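Local coordinates for Lmo0305 protein (Listeria monocytogenes, PDB 3PJ0), which belongs to the PLP-dependent aminotransferase clan and carries pyridoxal phosphate joined to a lysine as a modified residue, at residues Leu6-Leu17 with Gln311-Leu322. Sequence-based numbering, arbitrary orientation.
Sequences LKTSYQKTPYKL and QDETGVGISGYL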
loop_
_atom_site.group_PDB
_atom_site.type_symbol
_atom_site.label_atom_id
_atom_site.label_comp_id
_atom_site.label_asym_id
_atom_site.label_seq_id
_atom_site.Cartn_x
_atom_site.Cartn_y
_atom_site.Cartn_z
ATOM N N LEU A 6 -18.533 27.605 -3.799
ATOM C CA LEU A 6 -18.809 26.820 -2.578
ATOM C C LEU A 6 -17.539 26.182 -2.040
ATOM O O LEU A 6 -17.270 26.223 -0.844
ATOM C CB LEU A 6 -19.853 25.727 -2.846
ATOM C CG LEU A 6 -20.298 24.887 -1.634
ATOM C CD1 LEU A 6 -20.985 25.742 -0.577
ATOM C CD2 LEU A 6 -21.218 23.763 -2.053
ATOM N N LYS A 7 -16.761 25.571 -2.935
ATOM C CA LYS A 7 -15.489 24.919 -2.570
ATOM C C LYS A 7 -14.564 25.917 -1.862
ATOM O O LYS A 7 -14.005 25.625 -0.806
ATOM C CB LYS A 7 -14.793 24.402 -3.843
ATOM C CG LYS A 7 -13.407 23.798 -3.629
ATOM C CD LYS A 7 -12.467 24.007 -4.854
ATOM C CE LYS A 7 -11.989 25.488 -4.948
ATOM N NZ LYS A 7 -11.064 25.820 -6.071
ATOM N N THR A 8 -14.409 27.092 -2.461
ATOM C CA THR A 8 -13.539 28.142 -1.933
ATOM C C THR A 8 -14.036 28.652 -0.595
ATOM O O THR A 8 -13.251 28.817 0.338
ATOM C CB THR A 8 -13.407 29.317 -2.947
ATOM O OG1 THR A 8 -12.699 28.843 -4.105
ATOM C CG2 THR A 8 -12.666 30.506 -2.345
ATOM N N SER A 9 -15.344 28.882 -0.497
ATOM C CA SER A 9 -15.953 29.332 0.754
ATOM C C SER A 9 -15.717 28.332 1.891
ATOM O O SER A 9 -15.401 28.706 3.032
ATOM C CB SER A 9 -17.453 29.501 0.536
ATOM O OG SER A 9 -18.111 29.859 1.729
ATOM N N TYR A 10 -15.898 27.061 1.572
ATOM C CA TYR A 10 -15.736 25.970 2.551
ATOM C C TYR A 10 -14.293 25.851 2.992
ATOM O O TYR A 10 -14.000 25.745 4.203
ATOM C CB TYR A 10 -16.172 24.660 1.930
ATOM C CG TYR A 10 -16.129 23.451 2.852
ATOM C CD1 TYR A 10 -17.160 23.213 3.749
ATOM C CD2 TYR A 10 -15.088 22.537 2.799
ATOM C CE1 TYR A 10 -17.157 22.110 4.585
ATOM C CE2 TYR A 10 -15.079 21.402 3.638
ATOM C CZ TYR A 10 -16.121 21.207 4.522
ATOM O OH TYR A 10 -16.178 20.114 5.346
ATOM N N GLN A 11 -13.393 25.845 2.010
ATOM C CA GLN A 11 -11.969 25.760 2.301
ATOM C C GLN A 11 -11.461 26.894 3.235
ATOM O O GLN A 11 -10.570 26.640 4.044
ATOM C CB GLN A 11 -11.159 25.611 0.998
ATOM C CG GLN A 11 -11.345 24.214 0.395
ATOM C CD GLN A 11 -10.690 24.015 -0.963
ATOM O OE1 GLN A 11 -10.402 24.973 -1.690
ATOM N NE2 GLN A 11 -10.483 22.762 -1.322
ATOM N N LYS A 12 -12.082 28.075 3.195
ATOM C CA LYS A 12 -11.669 29.223 4.007
ATOM C C LYS A 12 -12.205 29.217 5.438
ATOM O O LYS A 12 -11.782 30.038 6.267
ATOM C CB LYS A 12 -12.133 30.525 3.338
ATOM C CG LYS A 12 -11.395 30.912 2.072
ATOM C CD LYS A 12 -12.135 32.040 1.366
ATOM C CE LYS A 12 -11.288 32.697 0.300
ATOM N NZ LYS A 12 -12.020 33.809 -0.382
ATOM N N THR A 13 -13.140 28.320 5.745
ATOM C CA THR A 13 -13.746 28.344 7.083
ATOM C C THR A 13 -12.789 27.838 8.149
ATOM O O THR A 13 -12.108 26.838 7.938
ATOM C CB THR A 13 -15.057 27.526 7.139
ATOM O OG1 THR A 13 -14.798 26.179 6.721
ATOM C CG2 THR A 13 -16.118 28.154 6.263
ATOM N N PRO A 14 -12.719 28.536 9.293
ATOM C CA PRO A 14 -11.843 28.045 10.345
ATOM C C PRO A 14 -12.451 26.835 11.067
ATOM O O PRO A 14 -11.709 25.963 11.555
ATOM C CB PRO A 14 -11.683 29.260 11.277
ATOM C CG PRO A 14 -12.798 30.151 10.980
ATOM C CD PRO A 14 -13.179 29.911 9.551
ATOM N N TYR A 15 -13.784 26.775 11.112
ATOM C CA TYR A 15 -14.485 25.678 11.745
ATOM C C TYR A 15 -15.215 24.782 10.728
ATOM O O TYR A 15 -15.577 25.224 9.637
ATOM C CB TYR A 15 -15.474 26.231 12.766
ATOM C CG TYR A 15 -14.855 27.239 13.738
ATOM C CD1 TYR A 15 -13.940 26.843 14.696
ATOM C CD2 TYR A 15 -15.228 28.571 13.712
ATOM C CE1 TYR A 15 -13.383 27.768 15.592
ATOM C CE2 TYR A 15 -14.687 29.496 14.604
ATOM C CZ TYR A 15 -13.762 29.080 15.535
ATOM O OH TYR A 15 -13.230 29.994 16.421
ATOM N N LYS A 16 -15.445 23.529 11.114
ATOM C CA LYS A 16 -16.115 22.557 10.247
ATOM C C LYS A 16 -17.134 21.714 11.036
ATOM O O LYS A 16 -16.852 21.289 12.157
ATOM C CB LYS A 16 -15.095 21.600 9.646
ATOM C CG LYS A 16 -14.011 22.178 8.763
ATOM C CD LYS A 16 -14.583 22.726 7.455
ATOM C CE LYS A 16 -13.479 23.133 6.482
ATOM N NZ LYS A 16 -12.631 24.259 6.987
ATOM N N LEU A 17 -18.317 21.478 10.461
ATOM C CA LEU A 17 -19.262 20.576 11.095
ATOM C C LEU A 17 -18.679 19.152 11.017
ATOM O O LEU A 17 -18.703 18.406 11.984
ATOM C CB LEU A 17 -20.614 20.590 10.383
ATOM C CG LEU A 17 -21.508 21.843 10.379
ATOM C CD1 LEU A 17 -22.693 21.494 9.529
ATOM C CD2 LEU A 17 -21.967 22.276 11.776
ATOM N N GLN A 311 -21.477 30.293 5.263
ATOM C CA GLN A 311 -20.101 29.942 5.626
ATOM C C GLN A 311 -19.221 31.195 5.754
ATOM O O GLN A 311 -18.433 31.337 6.695
ATOM C CB GLN A 311 -19.522 28.962 4.607
ATOM C CG GLN A 311 -20.200 27.557 4.676
ATOM C CD GLN A 311 -19.761 26.580 3.586
ATOM O OE1 GLN A 311 -19.936 25.374 3.736
ATOM N NE2 GLN A 311 -19.202 27.095 2.486
ATOM N N ASP A 312 -19.375 32.112 4.814
ATOM C CA ASP A 312 -18.591 33.355 4.827
ATOM C C ASP A 312 -18.903 34.248 6.036
ATOM O O ASP A 312 -18.000 34.873 6.598
ATOM C CB ASP A 312 -18.828 34.155 3.534
ATOM C CG ASP A 312 -18.298 33.466 2.286
ATOM O OD1 ASP A 312 -17.669 32.396 2.344
ATOM O OD2 ASP A 312 -18.518 34.021 1.202
ATOM N N GLU A 313 -20.172 34.280 6.435
ATOM C CA GLU A 313 -20.648 35.125 7.539
ATOM C C GLU A 313 -20.491 34.518 8.952
ATOM O O GLU A 313 -20.522 35.261 9.938
ATOM C CB GLU A 313 -22.106 35.537 7.271
ATOM C CG GLU A 313 -22.227 36.484 6.054
ATOM C CD GLU A 313 -23.652 36.775 5.595
ATOM O OE1 GLU A 313 -24.622 36.227 6.165
ATOM O OE2 GLU A 313 -23.801 37.566 4.635
ATOM N N THR A 314 -20.360 33.195 9.050
ATOM C CA THR A 314 -20.162 32.497 10.343
ATOM C C THR A 314 -18.814 31.803 10.588
ATOM O O THR A 314 -18.482 31.506 11.739
ATOM C CB THR A 314 -21.245 31.417 10.541
ATOM O OG1 THR A 314 -21.014 30.306 9.648
ATOM C CG2 THR A 314 -22.630 32.006 10.304
ATOM N N GLY A 315 -18.061 31.514 9.531
ATOM C CA GLY A 315 -16.781 30.806 9.660
ATOM C C GLY A 315 -16.944 29.309 9.879
ATOM O O GLY A 315 -15.975 28.632 10.188
ATOM N N VAL A 316 -18.166 28.788 9.718
ATOM C CA VAL A 316 -18.446 27.376 9.901
ATOM C C VAL A 316 -18.688 26.682 8.560
ATOM O O VAL A 316 -19.695 26.928 7.924
ATOM C CB VAL A 316 -19.723 27.121 10.764
ATOM C CG1 VAL A 316 -19.969 25.629 10.896
ATOM C CG2 VAL A 316 -19.632 27.786 12.148
ATOM N N GLY A 317 -17.773 25.804 8.165
ATOM C CA GLY A 317 -17.919 24.977 6.958
ATOM C C GLY A 317 -19.045 23.949 7.061
ATOM O O GLY A 317 -19.011 23.063 7.924
ATOM N N ILE A 318 -20.042 24.069 6.182
ATOM C CA ILE A 318 -21.169 23.138 6.136
ATOM C C ILE A 318 -20.847 22.011 5.160
ATOM O O ILE A 318 -20.816 20.832 5.531
ATOM C CB ILE A 318 -22.451 23.842 5.668
ATOM C CG1 ILE A 318 -22.818 24.956 6.643
ATOM C CG2 ILE A 318 -23.588 22.824 5.540
ATOM C CD1 ILE A 318 -23.085 24.478 8.011
ATOM N N SER A 319 -20.575 22.381 3.913
ATOM C CA SER A 319 -20.208 21.388 2.895
ATOM C C SER A 319 -19.426 22.055 1.772
ATOM O O SER A 319 -19.733 23.187 1.380
ATOM C CB SER A 319 -21.421 20.689 2.284
ATOM O OG SER A 319 -20.979 19.621 1.439
ATOM N N GLY A 320 -18.434 21.339 1.253
ATOM C CA GLY A 320 -17.641 21.836 0.109
ATOM C C GLY A 320 -18.220 21.440 -1.246
ATOM O O GLY A 320 -17.729 21.862 -2.310
ATOM N N TYR A 321 -19.299 20.666 -1.218
ATOM C CA TYR A 321 -19.927 20.215 -2.439
ATOM C C TYR A 321 -21.398 19.955 -2.179
ATOM O O TYR A 321 -21.845 19.802 -1.026
ATOM C CB TYR A 321 -19.312 18.894 -2.883
ATOM C CG TYR A 321 -19.723 17.770 -1.952
ATOM C CD1 TYR A 321 -18.991 17.497 -0.811
ATOM C CD2 TYR A 321 -20.886 17.025 -2.186
ATOM C CE1 TYR A 321 -19.395 16.508 0.078
ATOM C CE2 TYR A 321 -21.284 16.007 -1.315
ATOM C CZ TYR A 321 -20.541 15.762 -0.190
ATOM O OH TYR A 321 -20.930 14.786 0.692
ATOM N N LEU A 322 -22.150 19.918 -3.265
ATOM C CA LEU A 322 -23.539 19.531 -3.208
ATOM C C LEU A 322 -23.767 18.526 -4.327
ATOM O O LEU A 322 -23.319 18.714 -5.449
ATOM C CB LEU A 322 -24.460 20.725 -3.314
ATOM C CG LEU A 322 -24.506 21.662 -2.111
ATOM C CD1 LEU A 322 -25.247 22.917 -2.460
ATOM C CD2 LEU A 322 -25.122 20.953 -0.885
HETATM O O HOH W 1 -15.686 31.247 4.059
HETATM O O HOH W 2 -18.085 20.230 7.333
#
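Tyr-15 and Lys-16 pair with Val-316 and Gly-317 as a minimal two-stranded parallel sheet, an example of how a two-residue strand pair can tie the N-terminal arm of an aminotransferase-clan chain to the end of a distant helix, 300-314. The backbone bonds run back and forth: Tyr-15 N gives to Gly-315 O, Gly-317 N to Tyr-15 O at 2.7 Å, and Leu-17 N to Gly-317 O. The Tyr-10 ring lies against the backbone of 317-320. Gly-320 N sits over one face, toward the rim, and Gly-320 CA makes a CH-pi contact 3.9 Å from the Tyr-10 ring centroid, while Lys-16 CE lies over the rim of the opposite face. A water bridges Tyr-10 OH and Gly-317 O.

Gln-311, on helix 300-314, extends beyond CG (chi2 174°) and joins helix 2-11 to the turn at 318-319 with both ends of its amide. Gln-311 OE1, in the plane of the Tyr-10 ring at its edge, accepts from Ile-318 N (2.8 Å) and from Ser-319 N, the latter nearly along the C=O axis. Gln-311 NE2 donates to Ser-9 OG, which lies close to the amide plane. Ser-9 OG donates to Asp-312 OD1 at 2.6 Å, from above the carboxylate plane, and a second water joins that OD1 to Ser-9 O.

Leu-6 reaches Leu-322 and Leu-307, whereas Leu-17 CD2 meets Val-316 CG1 at 4.0 Å, Leu-17 lies alongside Ile-318, and Val-316 and Leu-17 share Ile-343. On the Lys-16 side of the strand pair, Thr-13 OG1 donates to Tyr-10 O in the carbonyl plane and accepts from Lys-16 NZ at 2.9 Å.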